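Local structure of branched-chain-amino-acid aminotransferase (Pseudomonas aeruginosa, 6NST) at residues A[10-15]-A[117-122]; A[69-74]-A[102-107]; A[61-66]-A[75-80]. The protein probably catalyses the pyridoxal-phosphate-dependent transfer of amino groups between leucine, isoleucine or valine and 2-oxoglutarate in branched-chain amino acid biosynthesis. The protein carries 1 engineered substitution. One frame throughout, in Å; residues are numbered along the deposited sequence.

Interaction 1. Residues A[10-15]-A[117-122]; sequences IWYDGE and KVHVII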
loop_
_atom_site.group_PDB
_atom_site.type_symbol
_atom_site.label_atom_id
_atom_site.label_comp_id
_atom_site.label_asym_id
_atom_site.label_seq_id
_atom_site.Cartn_x
_atom_site.Cartn_y
_atom_site.Cartn_z
ATOM N N ILE A 10 -43.030 -2.989 16.771
ATOM C CA ILE A 10 -41.660 -3.400 16.497
ATOM C C ILE A 10 -41.327 -4.557 17.424
ATOM O O ILE A 10 -41.576 -4.480 18.633
ATOM C CB ILE A 10 -40.658 -2.245 16.693
ATOM C CG1 ILE A 10 -40.924 -1.125 15.689
ATOM C CG2 ILE A 10 -39.227 -2.749 16.567
ATOM C CD1 ILE A 10 -40.091 0.115 15.926
ATOM N N TRP A 11 -40.782 -5.631 16.860
ATOM C CA TRP A 11 -40.287 -6.736 17.670
ATOM C C TRP A 11 -39.051 -6.273 18.431
ATOM O O TRP A 11 -38.074 -5.823 17.826
ATOM C CB TRP A 11 -39.966 -7.934 16.784
ATOM C CG TRP A 11 -39.674 -9.200 17.527
ATOM C CD1 TRP A 11 -40.569 -10.172 17.871
ATOM C CD2 TRP A 11 -38.398 -9.645 17.999
ATOM N NE1 TRP A 11 -39.929 -11.193 18.534
ATOM C CE2 TRP A 11 -38.595 -10.891 18.628
ATOM C CE3 TRP A 11 -37.107 -9.109 17.957
ATOM C CZ2 TRP A 11 -37.547 -11.612 19.200
ATOM C CZ3 TRP A 11 -36.072 -9.823 18.532
ATOM C CH2 TRP A 11 -36.298 -11.059 19.145
ATOM N N TYR A 12 -39.099 -6.370 19.756
ATOM C CA TYR A 12 -38.058 -5.812 20.618
ATOM C C TYR A 12 -37.783 -6.820 21.730
ATOM O O TYR A 12 -38.536 -6.896 22.707
ATOM C CB TYR A 12 -38.492 -4.462 21.178
ATOM C CG TYR A 12 -37.386 -3.604 21.761
ATOM C CD1 TYR A 12 -36.148 -4.140 22.088
ATOM C CD2 TYR A 12 -37.594 -2.251 21.992
ATOM C CE1 TYR A 12 -35.148 -3.348 22.622
ATOM C CE2 TYR A 12 -36.603 -1.455 22.526
ATOM C CZ TYR A 12 -35.381 -2.006 22.838
ATOM O OH TYR A 12 -34.395 -1.208 23.370
ATOM N N ASP A 13 -36.708 -7.593 21.568
ATOM C CA ASP A 13 -36.204 -8.504 22.595
ATOM C C ASP A 13 -37.270 -9.511 23.036
ATOM O O ASP A 13 -37.594 -9.642 24.219
ATOM C CB ASP A 13 -35.657 -7.721 23.795
ATOM C CG ASP A 13 -34.386 -6.960 23.469
ATOM O OD1 ASP A 13 -33.881 -7.098 22.335
ATOM O OD2 ASP A 13 -33.890 -6.225 24.345
ATOM N N GLY A 14 -37.801 -10.243 22.058
ATOM C CA GLY A 14 -38.724 -11.326 22.324
ATOM C C GLY A 14 -40.189 -10.948 22.325
ATOM O O GLY A 14 -41.043 -11.843 22.313
ATOM N N GLU A 15 -40.513 -9.659 22.340
ATOM C CA GLU A 15 -41.890 -9.201 22.421
ATOM C C GLU A 15 -42.125 -8.098 21.400
ATOM O O GLU A 15 -41.200 -7.397 20.982
ATOM C CB GLU A 15 -42.234 -8.682 23.827
ATOM C CG GLU A 15 -42.187 -9.734 24.927
ATOM C CD GLU A 15 -42.473 -9.150 26.300
ATOM O OE1 GLU A 15 -42.582 -7.911 26.411
ATOM O OE2 GLU A 15 -42.591 -9.932 27.268
ATOM N N LYS A 117 -25.057 -6.159 27.476
ATOM C CA LYS A 117 -26.193 -6.975 27.079
ATOM C C LYS A 117 -26.498 -6.755 25.604
ATOM O O LYS A 117 -26.409 -5.634 25.096
ATOM C CB LYS A 117 -27.422 -6.646 27.928
ATOM C CG LYS A 117 -28.590 -7.598 27.729
ATOM C CD LYS A 117 -29.740 -7.257 28.664
ATOM C CE LYS A 117 -30.912 -8.207 28.479
ATOM N NZ LYS A 117 -31.452 -8.154 27.092
ATOM N N VAL A 118 -26.847 -7.838 24.918
ATOM C CA VAL A 118 -27.182 -7.803 23.500
ATOM C C VAL A 118 -28.690 -7.670 23.358
ATOM O O VAL A 118 -29.450 -8.471 23.919
ATOM C CB VAL A 118 -26.674 -9.063 22.779
ATOM C CG1 VAL A 118 -27.059 -9.021 21.317
ATOM C CG2 VAL A 118 -25.166 -9.194 22.932
ATOM N N HIS A 119 -29.124 -6.656 22.614
ATOM C CA HIS A 119 -30.529 -6.436 22.303
ATOM C C HIS A 119 -30.757 -6.624 20.809
ATOM O O HIS A 119 -29.849 -6.422 19.998
ATOM C CB HIS A 119 -30.977 -5.035 22.725
ATOM C CG HIS A 119 -30.805 -4.761 24.186
ATOM N ND1 HIS A 119 -31.871 -4.650 25.053
ATOM C CD2 HIS A 119 -29.692 -4.578 24.935
ATOM C CE1 HIS A 119 -31.421 -4.409 26.271
ATOM N NE2 HIS A 119 -30.102 -4.360 26.227
ATOM N N VAL A 120 -31.980 -7.010 20.448
ATOM C CA VAL A 120 -32.345 -7.259 19.057
ATOM C C VAL A 120 -33.668 -6.561 18.773
ATOM O O VAL A 120 -34.620 -6.689 19.550
ATOM C CB VAL A 120 -32.461 -8.767 18.756
ATOM C CG1 VAL A 120 -32.854 -8.992 17.307
ATOM C CG2 VAL A 120 -31.158 -9.480 19.079
ATOM N N ILE A 121 -33.733 -5.828 17.660
ATOM C CA ILE A 121 -34.970 -5.194 17.215
ATOM C C ILE A 121 -35.191 -5.511 15.746
ATOM O O ILE A 121 -34.244 -5.620 14.961
ATOM C CB ILE A 121 -34.966 -3.662 17.437
ATOM C CG1 ILE A 121 -33.739 -3.017 16.775
ATOM C CG2 ILE A 121 -35.033 -3.342 18.911
ATOM C CD1 ILE A 121 -34.050 -2.319 15.457
ATOM N N ILE A 122 -36.460 -5.683 15.379
ATOM C CA ILE A 122 -36.820 -5.945 13.990
ATOM C C ILE A 122 -37.987 -5.045 13.611
ATOM O O ILE A 122 -39.137 -5.310 13.981
ATOM C CB ILE A 122 -37.172 -7.425 13.748
ATOM C CG1 ILE A 122 -36.023 -8.324 14.211
ATOM C CG2 ILE A 122 -37.467 -7.664 12.272
ATOM C CD1 ILE A 122 -36.298 -9.795 14.073
#
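A beta hairpin, strands 9-12 and 15-18 joined by a type I' turn, pairs here through its first strand with antiparallel strand 118-126: Trp11 and Ile122 form a hydrogen-bonded pair, Tyr12 and Ile121 a non-hydrogen-bonded one, with the strand axes 4.8 Å apart. Ile122 N gives a 2.9 Å bond to Trp11 O, while the return bond from Trp11 N is weak. At the start of the turn from Tyr12 to Glu15 the pairing passes to a side chain. Asp13 N still bonds to Val120 O at 3.0 Å, but Val120 N is taken by Asp13 OD1 at 2.7 Å with a nearly straight 172° angle. The other oxygen, Asp13 OD2, receives His119 ND1 on its syn lone pair at 2.7 Å, tilted 30° out of the imidazole plane. Two bonds thus fix the rotation of the carboxylate. On the Tyr12 side of the sheet, Ile121 CG2 sits over the phenol face, 3.7 Å from the centroid. On the Trp11 side, Val120 CG1 meets the indole edge at CZ3, 3.5 Å away. Helix 77-89 covers this indole side of the sheet through Ala83, strand 96-104 flanks 118-126, and Tyr12 OH bonds to Thr23 O.

Interaction 2. Residues A[69-74]-A[102-107]; sequences MNMQIP and VFYGSE
Met71 reaches from the connection between helices 55-68 and 77-89 onto the end of strand 96-104, an inner strand of the antiparallel sheet, and gives the largest share of the contact on its segment. CE stands almost centrally over one face of the Tyr104 ring, 4.0 Å from the centroid and only 8° off the normal, which makes a CH-pi contact. The sulfur lies above the same ring at a greater distance, SD to centroid 4.8 Å, so the pair is also a Met-aromatic contact. The chain leaves the backbone extended through chi2 and then folds at chi3 (65°), and this last bend turns the methyl onto the ring. On that same face, nearer the hydroxyl end, Met71 CG comes to 3.8 Å from Tyr104 CZ. The same methyl also packs against Val102, with Met71 CE 3.7 Å from Val102 CG1; one methyl therefore meets both an aromatic face and a valine branch. This is the close-packed, buried half of the contact.

Packing is looser towards Ile73, whose CD1 touches Val102 CG2 at 4.1 Å, the two side chains crossing at about a right angle. The solvent side is at Asn70, an exposed residue whose positive phi ends helix 55-68 in a Schellman motif; its backbone O lies 3.5 Å from Tyr104 OH, and its side chain leads away from the strand. The clear interactions across the segments are apolar, CH-pi and sulfur-aromatic.

The Val102 side chain is about 10 Å from that of Lys160, the cofactor lysine by similarity. Around this core, Ala66 of helix 55-68 packs on both Met71 and Ile73, and Leu62 on Val102. Val118 of adjacent strand 118-126 touches Val102 and Tyr104, and Val37 of strand 36-46 touches Val102.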
loop_
_atom_site.group_PDB
_atom_site.type_symbol
_atom_site.label_atom_id
_atom_site.label_comp_id
_atom_site.label_asym_id
_atom_site.label_seq_id
_atom_site.Cartn_x
_atom_site.Cartn_y
_atom_site.Cartn_z
ATOM N N MET A 69 -18.154 -10.334 14.803
ATOM C CA MET A 69 -17.962 -9.279 15.789
ATOM C C MET A 69 -17.953 -9.797 17.219
ATOM O O MET A 69 -17.889 -8.985 18.148
ATOM C CB MET A 69 -19.052 -8.213 15.639
ATOM C CG MET A 69 -19.071 -7.551 14.276
ATOM S SD MET A 69 -17.522 -6.704 13.927
ATOM C CE MET A 69 -17.777 -6.233 12.219
ATOM N N ASN A 70 -18.015 -11.114 17.411
ATOM C CA ASN A 70 -18.048 -11.720 18.742
ATOM C C ASN A 70 -19.247 -11.225 19.548
ATOM O O ASN A 70 -19.162 -11.010 20.758
ATOM C CB ASN A 70 -16.741 -11.471 19.500
ATOM C CG ASN A 70 -16.019 -12.755 19.847
ATOM O OD1 ASN A 70 -16.301 -13.812 19.281
ATOM N ND2 ASN A 70 -15.081 -12.673 20.782
ATOM N N MET A 71 -20.377 -11.040 18.867
ATOM C CA MET A 71 -21.633 -10.680 19.510
ATOM C C MET A 71 -22.515 -11.920 19.581
ATOM O O MET A 71 -22.789 -12.551 18.556
ATOM C CB MET A 71 -22.350 -9.566 18.747
ATOM C CG MET A 71 -21.577 -8.265 18.638
ATOM S SD MET A 71 -22.560 -6.994 17.817
ATOM C CE MET A 71 -23.882 -6.773 19.005
ATOM N N GLN A 72 -22.958 -12.262 20.787
ATOM C CA GLN A 72 -23.806 -13.430 21.006
ATOM C C GLN A 72 -25.267 -12.986 20.961
ATOM O O GLN A 72 -25.748 -12.311 21.878
ATOM C CB GLN A 72 -23.465 -14.096 22.337
ATOM C CG GLN A 72 -24.256 -15.364 22.630
ATOM C CD GLN A 72 -23.932 -16.494 21.670
ATOM O OE1 GLN A 72 -24.640 -16.710 20.687
ATOM N NE2 GLN A 72 -22.861 -17.225 21.956
ATOM N N ILE A 73 -25.967 -13.356 19.894
ATOM C CA ILE A 73 -27.390 -13.052 19.758
ATOM C C ILE A 73 -28.166 -13.885 20.773
ATOM O O ILE A 73 -28.046 -15.118 20.778
ATOM C CB ILE A 73 -27.886 -13.320 18.328
ATOM C CG1 ILE A 73 -27.072 -12.508 17.319
ATOM C CG2 ILE A 73 -29.370 -12.996 18.212
ATOM C CD1 ILE A 73 -27.475 -12.750 15.877
ATOM N N PRO A 74 -28.975 -13.265 21.638
ATOM C CA PRO A 74 -29.671 -14.033 22.681
ATOM C C PRO A 74 -30.854 -14.825 22.147
ATOM O O PRO A 74 -31.648 -15.366 22.922
ATOM C CB PRO A 74 -30.134 -12.951 23.669
ATOM C CG PRO A 74 -29.433 -11.681 23.245
ATOM C CD PRO A 74 -29.209 -11.822 21.778
ATOM N N VAL A 102 -28.979 -5.920 15.595
ATOM C CA VAL A 102 -28.437 -6.445 16.843
ATOM C C VAL A 102 -27.478 -5.406 17.405
ATOM O O VAL A 102 -26.596 -4.922 16.686
ATOM C CB VAL A 102 -27.725 -7.789 16.613
ATOM C CG1 VAL A 102 -27.079 -8.288 17.888
ATOM C CG2 VAL A 102 -28.695 -8.821 16.051
ATOM N N PHE A 103 -27.648 -5.055 18.681
ATOM C CA PHE A 103 -26.845 -3.984 19.257
ATOM C C PHE A 103 -26.615 -4.224 20.743
ATOM O O PHE A 103 -27.423 -4.866 21.419
ATOM C CB PHE A 103 -27.493 -2.606 19.038
ATOM C CG PHE A 103 -28.802 -2.410 19.760
ATOM C CD1 PHE A 103 -28.843 -1.768 20.988
ATOM C CD2 PHE A 103 -29.994 -2.840 19.196
ATOM C CE1 PHE A 103 -30.043 -1.573 21.648
ATOM C CE2 PHE A 103 -31.198 -2.647 19.851
ATOM C CZ PHE A 103 -31.223 -2.011 21.078
ATOM N N TYR A 104 -25.493 -3.700 21.238
ATOM C CA TYR A 104 -25.190 -3.745 22.661
ATOM C C TYR A 104 -26.024 -2.715 23.412
ATOM O O TYR A 104 -26.292 -1.624 22.911
ATOM C CB TYR A 104 -23.703 -3.479 22.902
ATOM C CG TYR A 104 -22.802 -4.665 22.642
ATOM C CD1 TYR A 104 -23.181 -5.949 23.016
ATOM C CD2 TYR A 104 -21.571 -4.502 22.018
ATOM C CE1 TYR A 104 -22.357 -7.035 22.779
ATOM C CE2 TYR A 104 -20.741 -5.581 21.778
ATOM C CZ TYR A 104 -21.138 -6.845 22.159
ATOM O OH TYR A 104 -20.315 -7.921 21.920
ATOM N N GLY A 105 -26.424 -3.068 24.631
ATOM C CA GLY A 105 -27.308 -2.231 25.416
ATOM C C GLY A 105 -26.572 -1.133 26.157
ATOM O O GLY A 105 -25.410 -0.824 25.882
ATOM N N SER A 106 -27.271 -0.539 27.125
ATOM C CA SER A 106 -26.696 0.527 27.939
ATOM C C SER A 106 -26.220 0.025 29.299
ATOM O O SER A 106 -26.640 0.540 30.343
ATOM C CB SER A 106 -27.712 1.655 28.102
ATOM O OG SER A 106 -28.940 1.155 28.587
ATOM N N GLU A 107 -25.333 -0.972 29.301
ATOM C CA GLU A 107 -24.810 -1.522 30.549
ATOM C C GLU A 107 -23.487 -0.876 30.949
ATOM O O GLU A 107 -23.360 -0.346 32.059
ATOM C CB GLU A 107 -24.659 -3.042 30.433
ATOM C CG GLU A 107 -25.956 -3.813 30.619
ATOM C CD GLU A 107 -26.941 -3.563 29.499
ATOM O OE1 GLU A 107 -26.488 -3.337 28.357
ATOM O OE2 GLU A 107 -28.164 -3.585 29.756
#

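Interaction 3. Residues A[61-66]-A[75-80]; sequences RLFDSA and YSRDEI. With SO4 (sulfate ion), chain G.
The Phe63 ring carries Arg77 on one face and meets the backbone and Ile80 at its edge. Arg77 CG lies over the ring centre, 3.7 Å from the centroid and 8° off the normal, a CH-pi contact. From there the arginine chain runs extended from CG to NE across the phenylalanine, and its guanidinium arrives above Phe63 CB, with Arg77 NH2 3.4 Å from that atom. The guanidinium and ring planes are 30° apart, so the charged group rests obliquely over the root of the side chain, and the ring centre is met by aliphatic carbon. Tyr75 O lies in the ring plane against the CE2-CZ edge, 3.2 Å from Phe63 CZ, and Phe63 CE1 packs on Ile80 CG1 at 3.8 Å. Ile80 also reaches Leu62, though at the longer distance of 4.4 Å between Ile80 CG2 and Leu62 CD2.

The polar end of Arg77 is linked back to helix 55-68 by water: NH2 donates to water 1 at 2.9 Å, and the water gives a weak bond to Asp64 OD1. Asp60 adds a long, weak ion pair with Arg77 NE.

Arg61 NH1 and NH2 converge on sulfate O1, the latter at 2.8 Å, and this oxygen lies in the guanidinium plane at its edge. Glu39 forms a salt bridge with NE, which would help fix the group. Thr257, Thr221 and the backbone N of Ile220 also bind the sulfate, probably from the crystallisation liquor; an anion held by Arg61, whose side chain touches Lys160, the cofactor lysine by similarity, is consistent with the cofactor phosphate pocket of class-IV aminotransferases. Ser76 is the N-cap of helix 77-89; the contact packs helix 55-68 against the first turn of helix 77-89, joined by a short connection.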
loop_
_atom_site.group_PDB
_atom_site.type_symbol
_atom_site.label_atom_id
_atom_site.label_comp_id
_atom_site.label_asym_id
_atom_site.label_seq_id
_atom_site.Cartn_x
_atom_site.Cartn_y
_atom_site.Cartn_z
ATOM N N ARG A 61 -26.785 -14.477 7.525
ATOM C CA ARG A 61 -25.749 -13.456 7.455
ATOM C C ARG A 61 -25.736 -12.595 8.708
ATOM O O ARG A 61 -24.668 -12.137 9.133
ATOM C CB ARG A 61 -25.937 -12.590 6.211
ATOM C CG ARG A 61 -24.736 -11.719 5.892
ATOM C CD ARG A 61 -24.868 -11.079 4.525
ATOM N NE ARG A 61 -25.966 -10.121 4.466
ATOM C CZ ARG A 61 -26.308 -9.445 3.375
ATOM N NH1 ARG A 61 -27.321 -8.589 3.411
ATOM N NH2 ARG A 61 -25.634 -9.626 2.245
ATOM N N LEU A 62 -26.904 -12.369 9.318
ATOM C CA LEU A 62 -26.942 -11.642 10.583
ATOM C C LEU A 62 -26.159 -12.385 11.659
ATOM O O LEU A 62 -25.361 -11.780 12.386
ATOM C CB LEU A 62 -28.388 -11.424 11.024
ATOM C CG LEU A 62 -28.574 -10.489 12.220
ATOM C CD1 LEU A 62 -28.219 -9.054 11.841
ATOM C CD2 LEU A 62 -29.992 -10.573 12.765
ATOM N N PHE A 63 -26.363 -13.700 11.767
ATOM C CA PHE A 63 -25.622 -14.483 12.751
ATOM C C PHE A 63 -24.151 -14.604 12.377
ATOM O O PHE A 63 -23.289 -14.631 13.264
ATOM C CB PHE A 63 -26.262 -15.863 12.912
ATOM C CG PHE A 63 -27.465 -15.863 13.811
ATOM C CD1 PHE A 63 -28.652 -15.277 13.405
ATOM C CD2 PHE A 63 -27.407 -16.445 15.069
ATOM C CE1 PHE A 63 -29.762 -15.272 14.236
ATOM C CE2 PHE A 63 -28.514 -16.445 15.905
ATOM C CZ PHE A 63 -29.691 -15.856 15.487
ATOM N N ASP A 64 -23.847 -14.673 11.078
ATOM C CA ASP A 64 -22.459 -14.586 10.634
ATOM C C ASP A 64 -21.832 -13.265 11.062
ATOM O O ASP A 64 -20.719 -13.237 11.601
ATOM C CB ASP A 64 -22.379 -14.744 9.115
ATOM C CG ASP A 64 -22.370 -16.192 8.678
ATOM O OD1 ASP A 64 -22.449 -17.081 9.551
ATOM O OD2 ASP A 64 -22.275 -16.442 7.458
ATOM N N SER A 65 -22.537 -12.155 10.823
ATOM C CA SER A 65 -22.008 -10.847 11.195
ATOM C C SER A 65 -21.778 -10.752 12.697
ATOM O O SER A 65 -20.755 -10.220 13.144
ATOM C CB SER A 65 -22.958 -9.744 10.728
ATOM O OG SER A 65 -23.102 -9.755 9.317
ATOM N N ALA A 66 -22.715 -11.271 13.493
ATOM C CA ALA A 66 -22.544 -11.256 14.941
ATOM C C ALA A 66 -21.423 -12.188 15.381
ATOM O O ALA A 66 -20.740 -11.909 16.374
ATOM C CB ALA A 66 -23.855 -11.634 15.629
ATOM N N TYR A 75 -30.983 -14.891 20.827
ATOM C CA TYR A 75 -32.074 -15.597 20.180
ATOM C C TYR A 75 -31.514 -16.457 19.060
ATOM O O TYR A 75 -30.425 -16.207 18.538
ATOM C CB TYR A 75 -33.130 -14.618 19.641
ATOM C CG TYR A 75 -33.627 -13.678 20.710
ATOM C CD1 TYR A 75 -34.612 -14.076 21.606
ATOM C CD2 TYR A 75 -33.088 -12.403 20.848
ATOM C CE1 TYR A 75 -35.057 -13.230 22.599
ATOM C CE2 TYR A 75 -33.529 -11.548 21.838
ATOM C CZ TYR A 75 -34.513 -11.969 22.710
ATOM O OH TYR A 75 -34.954 -11.128 23.701
ATOM N N SER A 76 -32.273 -17.482 18.701
ATOM C CA SER A 76 -31.847 -18.416 17.675
ATOM C C SER A 76 -32.326 -17.960 16.303
ATOM O O SER A 76 -33.120 -17.028 16.168
ATOM C CB SER A 76 -32.375 -19.811 17.983
ATOM O OG SER A 76 -33.791 -19.812 18.003
ATOM N N ARG A 77 -31.834 -18.646 15.271
ATOM C CA ARG A 77 -32.238 -18.313 13.910
ATOM C C ARG A 77 -33.734 -18.527 13.708
ATOM O O ARG A 77 -34.394 -17.730 13.032
ATOM C CB ARG A 77 -31.430 -19.138 12.911
ATOM C CG ARG A 77 -29.954 -18.786 12.899
ATOM C CD ARG A 77 -29.169 -19.708 11.988
ATOM N NE ARG A 77 -27.768 -19.309 11.894
ATOM C CZ ARG A 77 -26.844 -19.609 12.801
ATOM N NH1 ARG A 77 -27.171 -20.307 13.880
ATOM N NH2 ARG A 77 -25.594 -19.206 12.632
ATOM N N ASP A 78 -34.290 -19.589 14.298
ATOM C CA ASP A 78 -35.715 -19.859 14.130
ATOM C C ASP A 78 -36.562 -18.764 14.766
ATOM O O ASP A 78 -37.615 -18.397 14.230
ATOM C CB ASP A 78 -36.072 -21.223 14.719
ATOM C CG ASP A 78 -37.525 -21.597 14.485
ATOM O OD1 ASP A 78 -37.881 -21.908 13.330
ATOM O OD2 ASP A 78 -38.310 -21.580 15.456
ATOM N N GLU A 79 -36.124 -18.229 15.908
ATOM C CA GLU A 79 -36.847 -17.117 16.518
ATOM C C GLU A 79 -36.741 -15.860 15.665
ATOM O O GLU A 79 -37.726 -15.128 15.505
ATOM C CB GLU A 79 -36.321 -16.849 17.925
ATOM C CG GLU A 79 -36.391 -18.041 18.854
ATOM C CD GLU A 79 -35.977 -17.690 20.266
ATOM O OE1 GLU A 79 -36.771 -17.036 20.973
ATOM O OE2 GLU A 79 -34.849 -18.050 20.661
ATOM N N ILE A 80 -35.557 -15.595 15.109
ATOM C CA ILE A 80 -35.373 -14.401 14.291
ATOM C C ILE A 80 -36.182 -14.502 13.006
ATOM O O ILE A 80 -36.819 -13.529 12.580
ATOM C CB ILE A 80 -33.877 -14.171 14.009
ATOM C CG1 ILE A 80 -33.135 -13.887 15.314
ATOM C CG2 ILE A 80 -33.688 -13.020 13.037
ATOM C CD1 ILE A 80 -33.715 -12.730 16.101
HETATM S S SO4 G . -27.519 -7.014 -0.319
HETATM O O1 SO4 G . -27.223 -8.210 0.464
HETATM O O2 SO4 G . -28.563 -6.244 0.344
HETATM O O3 SO4 G . -26.313 -6.194 -0.441
HETATM O O4 SO4 G . -27.976 -7.408 -1.648
HETATM O O HOH W 1 -25.454 -18.450 9.826
#

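How the interactions relate
From the N terminus, strand 9-12 comes first, and its pairing with 118-126 in interaction 1 closes the longest loop, of 101 intervening residues. Interactions 2 and 3 both lie within that loop, spanning 27 and only 8 residues. Helix 55-68 supplies 61-66, the connection supplies 69-74, its end with the first turn of helix 77-89 supplies 75-80, and strand 96-104 leads into 102-107; interactions 2 and 3 therefore cross, their segments alternating. Direct contacts bind the three: His119 N lies 2.7 Å from Phe103 O, Met71 N 2.7 Å from Ala66 O, and Asp13 O 3.1 Å from Tyr75 OH. Together they tie the antiparallel sheet to the two helices packed on it.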